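Local coordinates for protein malonate decarboxylase subunit alpha (Acinetobacter baumannii ATCC 17978, PDB 6MPR) that probably exchanges acetate for malonate on the acyl carrier protein thioester, the transferase step that prepares malonate for decarboxylation, at residues I231-T236 / Q559-F564; P302-I307 / L325-Y330; N67-A72 / S177-P182; R237-I242 / K545-L550. All coordinates share one frame; numbering follows the deposited sequence. Where two conformers were deposited one is given.

Contact 1: I231-T236 / Q559-F564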
loop_
_atom_site.group_PDB
_atom_site.type_symbol
_atom_site.label_atom_id
_atom_site.label_comp_id
_atom_site.label_asym_id
_atom_site.label_seq_id
_atom_site.Cartn_x
_atom_site.Cartn_y
_atom_site.Cartn_z
ATOM N N ILE A 231 -20.507 6.716 15.487
ATOM C CA ILE A 231 -19.103 7.111 15.402
ATOM C C ILE A 231 -18.767 7.946 16.634
ATOM O O ILE A 231 -19.547 8.812 17.037
ATOM C CB ILE A 231 -18.814 7.871 14.087
ATOM C CG1 ILE A 231 -17.355 8.315 14.042
ATOM C CG2 ILE A 231 -19.760 9.055 13.890
ATOM C CD1 ILE A 231 -16.935 8.824 12.668
ATOM N N GLU A 232 -17.579 7.660 17.249
ATOM C CA GLU A 232 -17.009 8.320 18.429
ATOM C C GLU A 232 -15.887 9.270 18.047
ATOM O O GLU A 232 -15.211 9.068 17.043
ATOM C CB GLU A 232 -16.403 7.301 19.400
ATOM C CG GLU A 232 -17.269 6.217 19.888
ATOM C CD GLU A 232 -16.538 5.424 20.955
ATOM O OE1 GLU A 232 -16.364 5.959 22.070
ATOM O OE2 GLU A 232 -16.099 4.296 20.663
ATOM N N PRO A 233 -15.604 10.291 18.880
ATOM C CA PRO A 233 -14.412 11.115 18.656
ATOM C C PRO A 233 -13.163 10.418 19.156
ATOM O O PRO A 233 -12.792 10.558 20.327
ATOM C CB PRO A 233 -14.704 12.392 19.465
ATOM C CG PRO A 233 -15.600 11.930 20.566
ATOM C CD PRO A 233 -16.437 10.810 19.981
ATOM N N LEU A 234 -12.494 9.681 18.282
ATOM C CA LEU A 234 -11.330 8.900 18.668
ATOM C C LEU A 234 -10.008 9.610 18.400
ATOM O O LEU A 234 -8.955 9.075 18.772
ATOM C CB LEU A 234 -11.347 7.557 17.934
ATOM C CG LEU A 234 -12.588 6.693 18.190
ATOM C CD1 LEU A 234 -12.558 5.462 17.294
ATOM C CD2 LEU A 234 -12.686 6.294 19.665
ATOM N N PHE A 235 -10.027 10.797 17.780
ATOM C CA PHE A 235 -8.800 11.476 17.372
ATOM C C PHE A 235 -8.697 12.857 18.001
ATOM O O PHE A 235 -8.052 13.762 17.462
ATOM C CB PHE A 235 -8.701 11.516 15.844
ATOM C CG PHE A 235 -8.433 10.157 15.267
ATOM C CD1 PHE A 235 -9.475 9.283 15.013
ATOM C CD2 PHE A 235 -7.132 9.710 15.099
ATOM C CE1 PHE A 235 -9.221 8.017 14.531
ATOM C CE2 PHE A 235 -6.874 8.436 14.632
ATOM C CZ PHE A 235 -7.925 7.589 14.348
ATOM N N THR A 236 -9.304 12.998 19.177
ATOM C CA THR A 236 -9.288 14.226 19.952
ATOM C C THR A 236 -8.650 13.940 21.301
ATOM O O THR A 236 -9.052 12.999 21.999
ATOM C CB THR A 236 -10.711 14.779 20.128
ATOM O OG1 THR A 236 -11.304 14.963 18.837
ATOM C CG2 THR A 236 -10.695 16.105 20.882
ATOM N N GLN A 559 -16.394 22.596 16.644
ATOM C CA GLN A 559 -17.584 22.420 17.478
ATOM C C GLN A 559 -17.407 21.132 18.270
ATOM O O GLN A 559 -17.725 20.045 17.767
ATOM C CB GLN A 559 -18.845 22.369 16.624
ATOM C CG GLN A 559 -18.957 23.512 15.633
ATOM C CD GLN A 559 -20.168 23.380 14.723
ATOM O OE1 GLN A 559 -21.243 23.899 15.030
ATOM N NE2 GLN A 559 -19.997 22.683 13.595
ATOM N N PRO A 560 -16.895 21.205 19.498
ATOM C CA PRO A 560 -16.544 19.987 20.248
ATOM C C PRO A 560 -17.755 19.101 20.458
ATOM O O PRO A 560 -18.849 19.588 20.794
ATOM C CB PRO A 560 -16.024 20.528 21.588
ATOM C CG PRO A 560 -15.637 21.945 21.308
ATOM C CD PRO A 560 -16.530 22.437 20.220
ATOM N N PRO A 561 -17.603 17.795 20.266
ATOM C CA PRO A 561 -18.708 16.871 20.549
ATOM C C PRO A 561 -18.947 16.734 22.051
ATOM O O PRO A 561 -18.198 17.244 22.887
ATOM C CB PRO A 561 -18.238 15.552 19.923
ATOM C CG PRO A 561 -16.752 15.647 19.887
ATOM C CD PRO A 561 -16.428 17.109 19.690
ATOM N N ALA A 562 -20.021 16.012 22.382
ATOM C CA ALA A 562 -20.449 15.866 23.777
ATOM C C ALA A 562 -19.333 15.377 24.699
ATOM O O ALA A 562 -19.296 15.742 25.880
ATOM C CB ALA A 562 -21.643 14.914 23.852
ATOM N N LYS A 563 -18.421 14.547 24.190
ATOM C CA LYS A 563 -17.333 14.052 25.027
ATOM C C LYS A 563 -16.443 15.187 25.527
ATOM O O LYS A 563 -15.882 15.097 26.622
ATOM C CB LYS A 563 -16.508 13.022 24.246
ATOM C CG LYS A 563 -15.468 12.301 25.065
ATOM C CD LYS A 563 -14.786 11.218 24.265
ATOM C CE LYS A 563 -13.751 10.485 25.106
ATOM N NZ LYS A 563 -14.366 9.787 26.265
ATOM N N PHE A 564 -16.313 16.265 24.751
ATOM C CA PHE A 564 -15.373 17.338 25.062
ATOM C C PHE A 564 -16.040 18.692 25.270
ATOM O O PHE A 564 -15.331 19.698 25.418
ATOM C CB PHE A 564 -14.312 17.434 23.956
ATOM C CG PHE A 564 -13.510 16.181 23.809
ATOM C CD1 PHE A 564 -12.540 15.857 24.743
ATOM C CD2 PHE A 564 -13.759 15.300 22.774
ATOM C CE1 PHE A 564 -11.812 14.701 24.629
ATOM C CE2 PHE A 564 -13.040 14.130 22.664
ATOM C CZ PHE A 564 -12.066 13.831 23.588
#

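Contact 2: P302-I307 / L325-Y330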
loop_
_atom_site.group_PDB
_atom_site.type_symbol
_atom_site.label_atom_id
_atom_site.label_comp_id
_atom_site.label_asym_id
_atom_site.label_seq_id
_atom_site.Cartn_x
_atom_site.Cartn_y
_atom_site.Cartn_z
ATOM N N PRO A 302 -8.077 14.852 11.185
ATOM C CA PRO A 302 -8.062 16.280 11.581
ATOM C C PRO A 302 -8.055 16.473 13.097
ATOM O O PRO A 302 -9.073 16.766 13.743
ATOM C CB PRO A 302 -9.346 16.824 10.943
ATOM C CG PRO A 302 -9.853 15.750 10.028
ATOM C CD PRO A 302 -9.394 14.481 10.643
ATOM N N HIS A 303 -6.880 16.283 13.694
ATOM C CA HIS A 303 -6.742 16.436 15.137
ATOM C C HIS A 303 -7.114 17.864 15.515
ATOM O O HIS A 303 -6.545 18.810 14.946
ATOM C CB HIS A 303 -5.298 16.184 15.578
ATOM C CG HIS A 303 -4.842 14.761 15.460
ATOM N ND1 HIS A 303 -3.629 14.332 15.967
ATOM C CD2 HIS A 303 -5.421 13.676 14.893
ATOM C CE1 HIS A 303 -3.486 13.040 15.718
ATOM N NE2 HIS A 303 -4.559 12.618 15.072
ATOM N N PRO A 304 -8.055 18.075 16.447
ATOM C CA PRO A 304 -8.262 19.442 16.937
ATOM C C PRO A 304 -6.996 20.027 17.519
ATOM O O PRO A 304 -6.794 21.248 17.448
ATOM C CB PRO A 304 -9.364 19.278 18.002
ATOM C CG PRO A 304 -10.098 18.036 17.559
ATOM C CD PRO A 304 -8.970 17.128 17.106
ATOM N N THR A 305 -6.110 19.189 18.067
ATOM C CA THR A 305 -4.879 19.732 18.630
ATOM C C THR A 305 -3.903 20.212 17.564
ATOM O O THR A 305 -2.908 20.856 17.916
ATOM C CB THR A 305 -4.185 18.705 19.527
ATOM O OG1 THR A 305 -3.938 17.492 18.802
ATOM C CG2 THR A 305 -5.030 18.416 20.750
ATOM N N LEU A 306 -4.160 19.929 16.278
ATOM C CA LEU A 306 -3.363 20.500 15.198
ATOM C C LEU A 306 -3.835 21.888 14.773
ATOM O O LEU A 306 -3.154 22.539 13.977
ATOM C CB LEU A 306 -3.364 19.559 13.972
ATOM C CG LEU A 306 -2.242 19.729 12.943
ATOM C CD1 LEU A 306 -0.902 19.358 13.575
ATOM C CD2 LEU A 306 -2.521 18.858 11.710
ATOM N N ILE A 307 -4.969 22.370 15.287
ATOM C CA ILE A 307 -5.498 23.662 14.836
ATOM C C ILE A 307 -4.483 24.800 14.981
ATOM O O ILE A 307 -4.296 25.553 14.015
ATOM C CB ILE A 307 -6.837 23.957 15.522
ATOM C CG1 ILE A 307 -7.911 22.976 15.007
ATOM C CG2 ILE A 307 -7.271 25.403 15.278
ATOM C CD1 ILE A 307 -9.254 23.118 15.693
ATOM N N LEU A 325 -15.014 14.186 14.644
ATOM C CA LEU A 325 -16.280 14.822 14.980
ATOM C C LEU A 325 -16.056 16.248 15.473
ATOM O O LEU A 325 -15.146 16.522 16.264
ATOM C CB LEU A 325 -17.017 14.014 16.049
ATOM C CG LEU A 325 -17.427 12.590 15.684
ATOM C CD1 LEU A 325 -18.297 12.066 16.802
ATOM C CD2 LEU A 325 -18.161 12.555 14.339
ATOM N N GLY A 326 -16.905 17.158 15.001
ATOM C CA GLY A 326 -16.766 18.564 15.322
ATOM C C GLY A 326 -15.791 19.338 14.463
ATOM O O GLY A 326 -15.752 20.567 14.565
ATOM N N MET A 327 -14.988 18.666 13.626
ATOM C CA MET A 327 -13.989 19.335 12.808
ATOM C C MET A 327 -14.440 19.540 11.369
ATOM O O MET A 327 -13.697 20.130 10.580
ATOM C CB MET A 327 -12.673 18.536 12.819
ATOM C CG MET A 327 -11.933 18.630 14.150
ATOM S SD MET A 327 -11.157 20.234 14.396
ATOM C CE MET A 327 -9.794 20.039 13.247
ATOM N N GLU A 328 -15.634 19.066 11.001
ATOM C CA GLU A 328 -16.004 19.067 9.588
ATOM C C GLU A 328 -16.088 20.483 9.020
ATOM O O GLU A 328 -15.671 20.724 7.881
ATOM C CB GLU A 328 -17.329 18.336 9.403
ATOM C CG GLU A 328 -17.313 16.905 9.915
ATOM C CD GLU A 328 -17.612 16.781 11.417
ATOM O OE1 GLU A 328 -17.811 17.817 12.103
ATOM O OE2 GLU A 328 -17.642 15.630 11.908
ATOM N N LYS A 329 -16.631 21.430 9.784
ATOM C CA LYS A 329 -16.780 22.786 9.260
ATOM C C LYS A 329 -15.439 23.515 9.194
ATOM O O LYS A 329 -15.209 24.312 8.278
ATOM C CB LYS A 329 -17.782 23.566 10.112
ATOM N N TYR A 330 -14.551 23.265 10.164
ATOM C CA TYR A 330 -13.188 23.787 10.103
ATOM C C TYR A 330 -12.460 23.248 8.882
ATOM O O TYR A 330 -11.853 24.003 8.111
ATOM C CB TYR A 330 -12.434 23.403 11.378
ATOM C CG TYR A 330 -10.990 23.853 11.409
ATOM C CD1 TYR A 330 -10.674 25.170 11.696
ATOM C CD2 TYR A 330 -9.948 22.959 11.161
ATOM C CE1 TYR A 330 -9.361 25.587 11.734
ATOM C CE2 TYR A 330 -8.635 23.369 11.189
ATOM C CZ TYR A 330 -8.343 24.687 11.477
ATOM O OH TYR A 330 -7.037 25.112 11.531
#

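Contact 3: N67-A72 / S177-P182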
loop_
_atom_site.group_PDB
_atom_site.type_symbol
_atom_site.label_atom_id
_atom_site.label_comp_id
_atom_site.label_asym_id
_atom_site.label_seq_id
_atom_site.Cartn_x
_atom_site.Cartn_y
_atom_site.Cartn_z
ATOM N N ASN A 67 -15.196 -0.078 10.467
ATOM C CA ASN A 67 -14.119 0.880 10.242
ATOM C C ASN A 67 -13.514 1.263 11.584
ATOM O O ASN A 67 -14.088 1.005 12.644
ATOM C CB ASN A 67 -14.607 2.173 9.573
ATOM C CG ASN A 67 -15.290 1.960 8.243
ATOM O OD1 ASN A 67 -14.636 1.791 7.215
ATOM N ND2 ASN A 67 -16.614 2.052 8.241
ATOM N N ASN A 68 -12.370 1.940 11.550
ATOM C CA ASN A 68 -11.811 2.397 12.815
ATOM C C ASN A 68 -12.758 3.361 13.522
ATOM O O ASN A 68 -12.884 3.314 14.755
ATOM C CB ASN A 68 -10.449 3.050 12.627
ATOM C CG ASN A 68 -9.820 3.448 13.964
ATOM O OD1 ASN A 68 -9.231 2.615 14.661
ATOM N ND2 ASN A 68 -9.978 4.710 14.341
ATOM N N GLN A 69 -13.451 4.222 12.773
ATOM C CA GLN A 69 -14.370 5.195 13.357
ATOM C C GLN A 69 -15.818 4.886 12.986
ATOM O O GLN A 69 -16.606 4.497 13.851
ATOM C CB GLN A 69 -13.967 6.607 12.917
ATOM C CG GLN A 69 -12.531 6.976 13.284
ATOM C CD GLN A 69 -11.972 8.063 12.382
ATOM O OE1 GLN A 69 -11.264 7.773 11.415
ATOM N NE2 GLN A 69 -12.279 9.310 12.692
ATOM N N LYS A 70 -16.195 5.040 11.716
ATOM C CA LYS A 70 -17.575 4.804 11.285
ATOM C C LYS A 70 -17.975 3.348 11.482
ATOM O O LYS A 70 -17.249 2.443 11.068
ATOM C CB LYS A 70 -17.715 5.185 9.806
ATOM C CG LYS A 70 -18.996 4.711 9.144
ATOM C CD LYS A 70 -19.071 5.243 7.714
ATOM C CE LYS A 70 -18.141 4.493 6.782
ATOM N NZ LYS A 70 -18.139 5.061 5.385
ATOM N N GLN A 71 -19.143 3.123 12.097
ATOM C CA GLN A 71 -19.688 1.784 12.317
ATOM C C GLN A 71 -21.032 1.662 11.618
ATOM O O GLN A 71 -21.932 2.487 11.833
ATOM C CB GLN A 71 -19.893 1.445 13.807
ATOM C CG GLN A 71 -18.690 1.715 14.719
ATOM C CD GLN A 71 -17.492 0.880 14.321
ATOM O OE1 GLN A 71 -17.622 -0.325 14.045
ATOM N NE2 GLN A 71 -16.321 1.512 14.266
ATOM N N ALA A 72 -21.177 0.617 10.808
ATOM C CA ALA A 72 -22.481 0.278 10.245
ATOM C C ALA A 72 -23.290 -0.437 11.330
ATOM O O ALA A 72 -23.566 -1.639 11.275
ATOM C CB ALA A 72 -22.309 -0.581 9.003
ATOM N N SER A 177 -16.439 10.691 6.223
ATOM C CA SER A 177 -16.236 9.378 6.821
ATOM C C SER A 177 -16.131 8.271 5.779
ATOM O O SER A 177 -16.533 7.129 6.041
ATOM C CB SER A 177 -17.349 9.081 7.829
ATOM O OG SER A 177 -17.233 9.974 8.904
ATOM N N THR A 178 -15.606 8.598 4.595
ATOM C CA THR A 178 -15.349 7.593 3.570
ATOM C C THR A 178 -14.493 6.450 4.120
ATOM O O THR A 178 -14.837 5.272 3.961
ATOM C CB THR A 178 -14.693 8.264 2.362
ATOM O OG1 THR A 178 -15.638 9.163 1.739
ATOM C CG2 THR A 178 -14.259 7.224 1.346
ATOM N N GLU A 179 -13.389 6.781 4.805
ATOM C CA GLU A 179 -12.570 5.790 5.507
ATOM C C GLU A 179 -12.222 4.576 4.647
ATOM O O GLU A 179 -11.636 4.733 3.564
ATOM C CB GLU A 179 -13.267 5.330 6.805
ATOM C CG GLU A 179 -13.264 6.422 7.916
ATOM C CD GLU A 179 -13.833 5.925 9.252
ATOM O OE1 GLU A 179 -13.210 5.046 9.900
ATOM O OE2 GLU A 179 -14.912 6.416 9.652
ATOM N N ASP A 180 -12.563 3.365 5.137
ATOM C CA ASP A 180 -12.220 2.113 4.465
ATOM C C ASP A 180 -13.177 1.746 3.342
ATOM O O ASP A 180 -12.869 0.825 2.578
ATOM C CB ASP A 180 -12.223 0.894 5.418
ATOM C CG ASP A 180 -11.647 1.178 6.812
ATOM O OD1 ASP A 180 -11.855 2.266 7.375
ATOM O OD2 ASP A 180 -11.037 0.248 7.382
ATOM N N SER A 181 -14.329 2.404 3.234
ATOM C CA SER A 181 -15.411 1.828 2.431
ATOM C C SER A 181 -15.020 1.519 0.988
ATOM O O SER A 181 -15.351 0.420 0.508
ATOM C CB SER A 181 -16.638 2.750 2.513
ATOM O OG SER A 181 -17.102 2.787 3.849
ATOM N N PRO A 182 -14.329 2.395 0.246
ATOM C CA PRO A 182 -14.015 2.040 -1.151
ATOM C C PRO A 182 -13.124 0.814 -1.262
ATOM O O PRO A 182 -13.285 0.018 -2.193
ATOM C CB PRO A 182 -13.318 3.298 -1.687
ATOM C CG PRO A 182 -13.706 4.398 -0.750
ATOM C CD PRO A 182 -13.796 3.726 0.591
HETATM O O HOH W 1 -10.355 0.890 9.823
#

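Contact 4: R237-I242 / K545-L550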
loop_
_atom_site.group_PDB
_atom_site.type_symbol
_atom_site.label_atom_id
_atom_site.label_comp_id
_atom_site.label_asym_id
_atom_site.label_seq_id
_atom_site.Cartn_x
_atom_site.Cartn_y
_atom_site.Cartn_z
ATOM N N ARG A 237 -7.627 14.712 21.648
ATOM C CA ARG A 237 -7.057 14.675 22.987
ATOM C C ARG A 237 -7.297 16.024 23.645
ATOM O O ARG A 237 -6.978 17.066 23.064
ATOM C CB ARG A 237 -5.565 14.338 22.951
ATOM C CG ARG A 237 -5.284 12.881 22.566
ATOM C CD ARG A 237 -5.811 11.917 23.634
ATOM N NE ARG A 237 -5.639 10.514 23.251
ATOM C CZ ARG A 237 -6.511 9.839 22.510
ATOM N NH1 ARG A 237 -7.609 10.447 22.077
ATOM N NH2 ARG A 237 -6.292 8.561 22.207
ATOM N N ASP A 238 -7.886 16.002 24.829
ATOM C CA ASP A 238 -8.169 17.235 25.567
ATOM C C ASP A 238 -6.870 17.859 26.060
ATOM O O ASP A 238 -6.205 17.273 26.925
ATOM C CB ASP A 238 -9.079 16.931 26.755
ATOM C CG ASP A 238 -9.615 18.188 27.430
ATOM O OD1 ASP A 238 -8.941 19.241 27.415
ATOM O OD2 ASP A 238 -10.723 18.121 27.985
ATOM N N PRO A 239 -6.488 19.048 25.575
ATOM C CA PRO A 239 -5.252 19.682 26.046
ATOM C C PRO A 239 -5.162 19.838 27.561
ATOM O O PRO A 239 -4.055 19.922 28.093
ATOM C CB PRO A 239 -5.281 21.053 25.354
ATOM C CG PRO A 239 -6.101 20.825 24.124
ATOM C CD PRO A 239 -7.157 19.852 24.537
ATOM N N LYS A 240 -6.294 19.886 28.271
ATOM C CA LYS A 240 -6.222 20.110 29.714
ATOM C C LYS A 240 -5.530 18.965 30.440
ATOM O O LYS A 240 -5.008 19.176 31.543
ATOM C CB LYS A 240 -7.616 20.326 30.310
ATOM C CG LYS A 240 -8.386 19.033 30.552
ATOM C CD LYS A 240 -9.653 19.259 31.377
ATOM C CE LYS A 240 -10.515 18.002 31.376
ATOM N NZ LYS A 240 -11.652 18.042 32.337
ATOM N N HIS A 241 -5.497 17.773 29.842
ATOM C CA HIS A 241 -4.882 16.590 30.436
ATOM C C HIS A 241 -3.424 16.399 30.034
ATOM O O HIS A 241 -2.798 15.436 30.488
ATOM C CB HIS A 241 -5.679 15.339 30.059
ATOM C CG HIS A 241 -7.009 15.253 30.734
ATOM N ND1 HIS A 241 -8.157 14.875 30.071
ATOM C CD2 HIS A 241 -7.375 15.493 32.014
ATOM C CE1 HIS A 241 -9.173 14.887 30.915
ATOM N NE2 HIS A 241 -8.724 15.259 32.102
ATOM N N ILE A 242 -2.870 17.274 29.192
ATOM C CA ILE A 242 -1.447 17.207 28.880
ATOM C C ILE A 242 -0.642 17.666 30.091
ATOM O O ILE A 242 -0.939 18.698 30.706
ATOM C CB ILE A 242 -1.128 18.055 27.636
ATOM C CG1 ILE A 242 -1.890 17.542 26.409
ATOM C CG2 ILE A 242 0.366 18.043 27.363
ATOM C CD1 ILE A 242 -1.849 18.494 25.203
ATOM N N LYS A 545 -4.426 25.433 26.012
ATOM C CA LYS A 545 -4.442 24.760 27.308
ATOM C C LYS A 545 -5.675 23.892 27.527
ATOM O O LYS A 545 -5.693 23.092 28.471
ATOM C CB LYS A 545 -4.367 25.799 28.436
ATOM C CG LYS A 545 -2.962 26.239 28.820
ATOM C CD LYS A 545 -2.292 26.999 27.699
ATOM C CE LYS A 545 -1.036 27.706 28.186
ATOM N NZ LYS A 545 -0.455 28.542 27.102
ATOM N N ASN A 546 -6.704 24.037 26.704
ATOM C CA ASN A 546 -7.958 23.328 26.922
ATOM C C ASN A 546 -8.742 23.354 25.619
ATOM O O ASN A 546 -8.315 23.957 24.628
ATOM C CB ASN A 546 -8.750 23.945 28.083
ATOM C CG ASN A 546 -8.947 25.450 27.929
ATOM O OD1 ASN A 546 -9.218 25.952 26.833
ATOM N ND2 ASN A 546 -8.805 26.178 29.030
ATOM N N ILE A 547 -9.909 22.706 25.637
ATOM C CA ILE A 547 -10.754 22.627 24.447
ATOM C C ILE A 547 -11.253 24.012 24.042
ATOM O O ILE A 547 -11.256 24.361 22.854
ATOM C CB ILE A 547 -11.925 21.653 24.701
ATOM C CG1 ILE A 547 -11.443 20.195 24.750
ATOM C CG2 ILE A 547 -13.036 21.857 23.688
ATOM C CD1 ILE A 547 -11.135 19.583 23.400
ATOM N N ALA A 548 -11.713 24.809 25.013
ATOM C CA ALA A 548 -12.160 26.168 24.707
ATOM C C ALA A 548 -11.093 26.930 23.933
ATOM O O ALA A 548 -11.403 27.701 23.019
ATOM C CB ALA A 548 -12.516 26.915 25.995
ATOM N N ASP A 549 -9.822 26.702 24.271
ATOM C CA ASP A 549 -8.734 27.371 23.568
ATOM C C ASP A 549 -8.660 26.922 22.113
ATOM O O ASP A 549 -8.367 27.733 21.219
ATOM C CB ASP A 549 -7.412 27.097 24.282
ATOM C CG ASP A 549 -7.162 28.048 25.439
ATOM O OD1 ASP A 549 -8.010 28.930 25.694
ATOM O OD2 ASP A 549 -6.113 27.901 26.091
ATOM N N LEU A 550 -8.937 25.639 21.853
ATOM C CA LEU A 550 -8.963 25.162 20.476
ATOM C C LEU A 550 -10.115 25.794 19.708
ATOM O O LEU A 550 -9.960 26.155 18.535
ATOM C CB LEU A 550 -9.061 23.634 20.439
ATOM C CG LEU A 550 -7.821 22.898 20.980
ATOM C CD1 LEU A 550 -8.023 21.403 20.978
ATOM C CD2 LEU A 550 -6.586 23.276 20.175
HETATM O O HOH W 2 -10.636 21.307 28.058
#

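Contact 1: I231-T236 / Q559-F564
Pro233 and Thr236 share the aromatic ring of Phe564, close to the C-terminal end of the modelled chain. The methyl group of Thr236 carries a CH-pi contact: CG2 stands over one face, 3.7 Å from the centroid of the Phe564 ring and 17° off its normal. Its offset is toward the rim, where CB of Thr236 also comes within 3.5 Å of Phe564 CE2. With chi1 at -56°, OG1 of Thr236 sits beside its own backbone N and CG2 is left to face the ring; the hydroxyl is hydrogen-bonded to the carboxylate of Glu324 instead. The other face of the Phe564 ring is touched near its rim by CG of the preceding Lys563.

Pro233 packs against three residues of the tail. Its CB approaches CG of Pro561 at 3.9 Å, and its CG reaches CE2 of Phe564 at 4.0 Å, obliquely to the ring. That same CG of Pro233 lies 3.9 Å from CD of Lys563, whose aliphatic chain lies at the exposed edge of the contact. A backbone bond from Phe564 N to Pro561 O, 2.8 Å, draws the tail into a turn, bringing Pro561, Lys563 and Phe564 round Pro233 together. No hydrogen bond passes between 231-236 and 559-564, which implies that Pro233 and Thr236 hold this part of the tail by shape and apolar contact.

Contact 2: P302-I307 / L325-Y330
A beta-alpha-beta unit frames this contact: the loop between strand 297-299 and helix 307-311, at Pro302 to Ile307, receives the side chains of Met327, just before helix 328-332, and of Tyr330 in its first turn. Met327 does most of the filling. Its chain is bent at both chi2 (-73°) and chi3 (-74°), which curls CE back until it lies 3.4 Å from the backbone O of Pro302 and 4.0 Å from CB of the same proline. Along the way CG of Met327 passes CG of Pro304 at 3.9 Å, and the sulfur meets the tip of Ile307, with SD to CD1 at 3.7 Å.

Strands 297-299 and 317-319 are parallel neighbours at one edge of the mixed sheet, and helix 307-311 connects them; residues 325-330 follow the second strand and fold back over the entrance to that helix. The entrance is shaped by backbone bonds from Leu306 N to His303 O and from Ile307 N to Pro304 O, each 3.0 Å.

Beyond the methionine, the side chains of Ile307 and Tyr330 run antiparallel, side by side. CG1 of Ile307 lies over a face of the Tyr330 ring, 4.2 Å from its centroid and 23° off the normal, while CG2 runs on toward the phenol end. There the hydroxyl is hydrogen-bonded to Glu311 on helix 307-311, and on the far side of the loop His303 ND1 is held by Glu278 of helix 272-287.

Contact 3: N67-A72 / S177-P182
Glu179 and Lys70 interlock two loops at the ends of strands and helices: a type II' beta turn from Thr178 to Ser181, leading into helix 181-189, and the loop between strand 61-64 of the parallel sheet and helix 73-79. The tight part is the carboxylate of Glu179, which straddles two successive backbone N-H groups. Gln69 N gives to OE1 at 3.0 Å, and Lys70 N gives to OE2 at 2.8 Å. Both oxygens use their syn lone pairs, and the bonds are similarly straight at 154° and 153°. A salt bridge from Arg350 to OE1 adds a third polar grip on this buried group and fixes its rotation.

The side chain of Lys70 goes on to the start of the turn. CG is anti to the backbone N (chi1 167°), and a bend at chi3 brings NZ into place. There it is hydrogen-bonded to Ser177 O at 2.7 Å and to Ser181 OG at 2.9 Å, while Ala162 O is a third acceptor; Ser181 OG itself is also bonded to Glu65.

At Asp180 the contact is looser and hydrated. Asn67 and Asn68 were each modelled in two conformers, so the weak bond from Asp180 N to Asn67 OD1 is doubtful. Asp180 has firmer partners in Tyr147, bonded to OD2, and Arg350, whose NH1 joins OD1 to the Glu179 carboxylate. A water lies on this side, accepting a weak, equally doubtful bond from Asn68 N and donating to Asp180 OD2 over 2.6 Å.

Contact 4: R237-I242 / K545-L550
Lys240 meets the carbonyl of Lys545 without a conventional hydrogen bond: its N lies 3.3 Å from Lys545 O, but at a poor angle, while its CA makes a CA-H...O contact to the same oxygen. Each group has another partner. Lys545 O accepts from Arg539, and Lys240 N gives to OD1 of Asp238, two residues back, at 2.9 Å and 163°. This last bond makes an Asx turn, its N-H coming from above the carboxylate plane.

The turn opens the 3-10 segment 239-241 and is docked on the N-terminal end of helix 547-553. Asn546 is the N-cap of that helix: its OD1 accepts from Asp549 N at 2.7 Å, almost in line with the side-chain C=O bond. Ile547 N, in the first turn, gives instead to a water at 2.9 Å, which in turn donates to Asp238 OD1. The carboxylate is thus linked to the helix start through solvent, where the helix dipole would probably favour its negative charge.

Next to this water link, Pro239 packs on the start of the helix. Its CB rests 3.6 Å from Asn546 N, and its CG meets CD1 of Leu550 tip to tip at 3.7 Å. Asp238 and Ile547 cross at about a right angle; with Asp238 CG anti to its backbone N, chi1 -170°, the carboxylate comes across Ile547 CG1, with OD1 3.8 Å from it.

How the contacts relate
Contacts 1, 2 and 4 form one cluster, their centres 10 to 13 Å apart, in which helix 547-553 and the C-terminal tail are packed against the continuous run 231-242, the loop 302-307 and segment 325-330, whose Gly326 O probably bonds Gln559 N of the tail. Contact 2 is nested along the chain inside the loops closed by contacts 1 and 4. It is buried and built on a methionine; contact 1 lies at the surface. None of the three has a direct hydrogen bond across; the partly buried contact 4 has only a water link. Contact 3, also buried, is the polar exception, beside the parallel sheet; Phe235 of contact 1 packs on its Asn68 and Gln69.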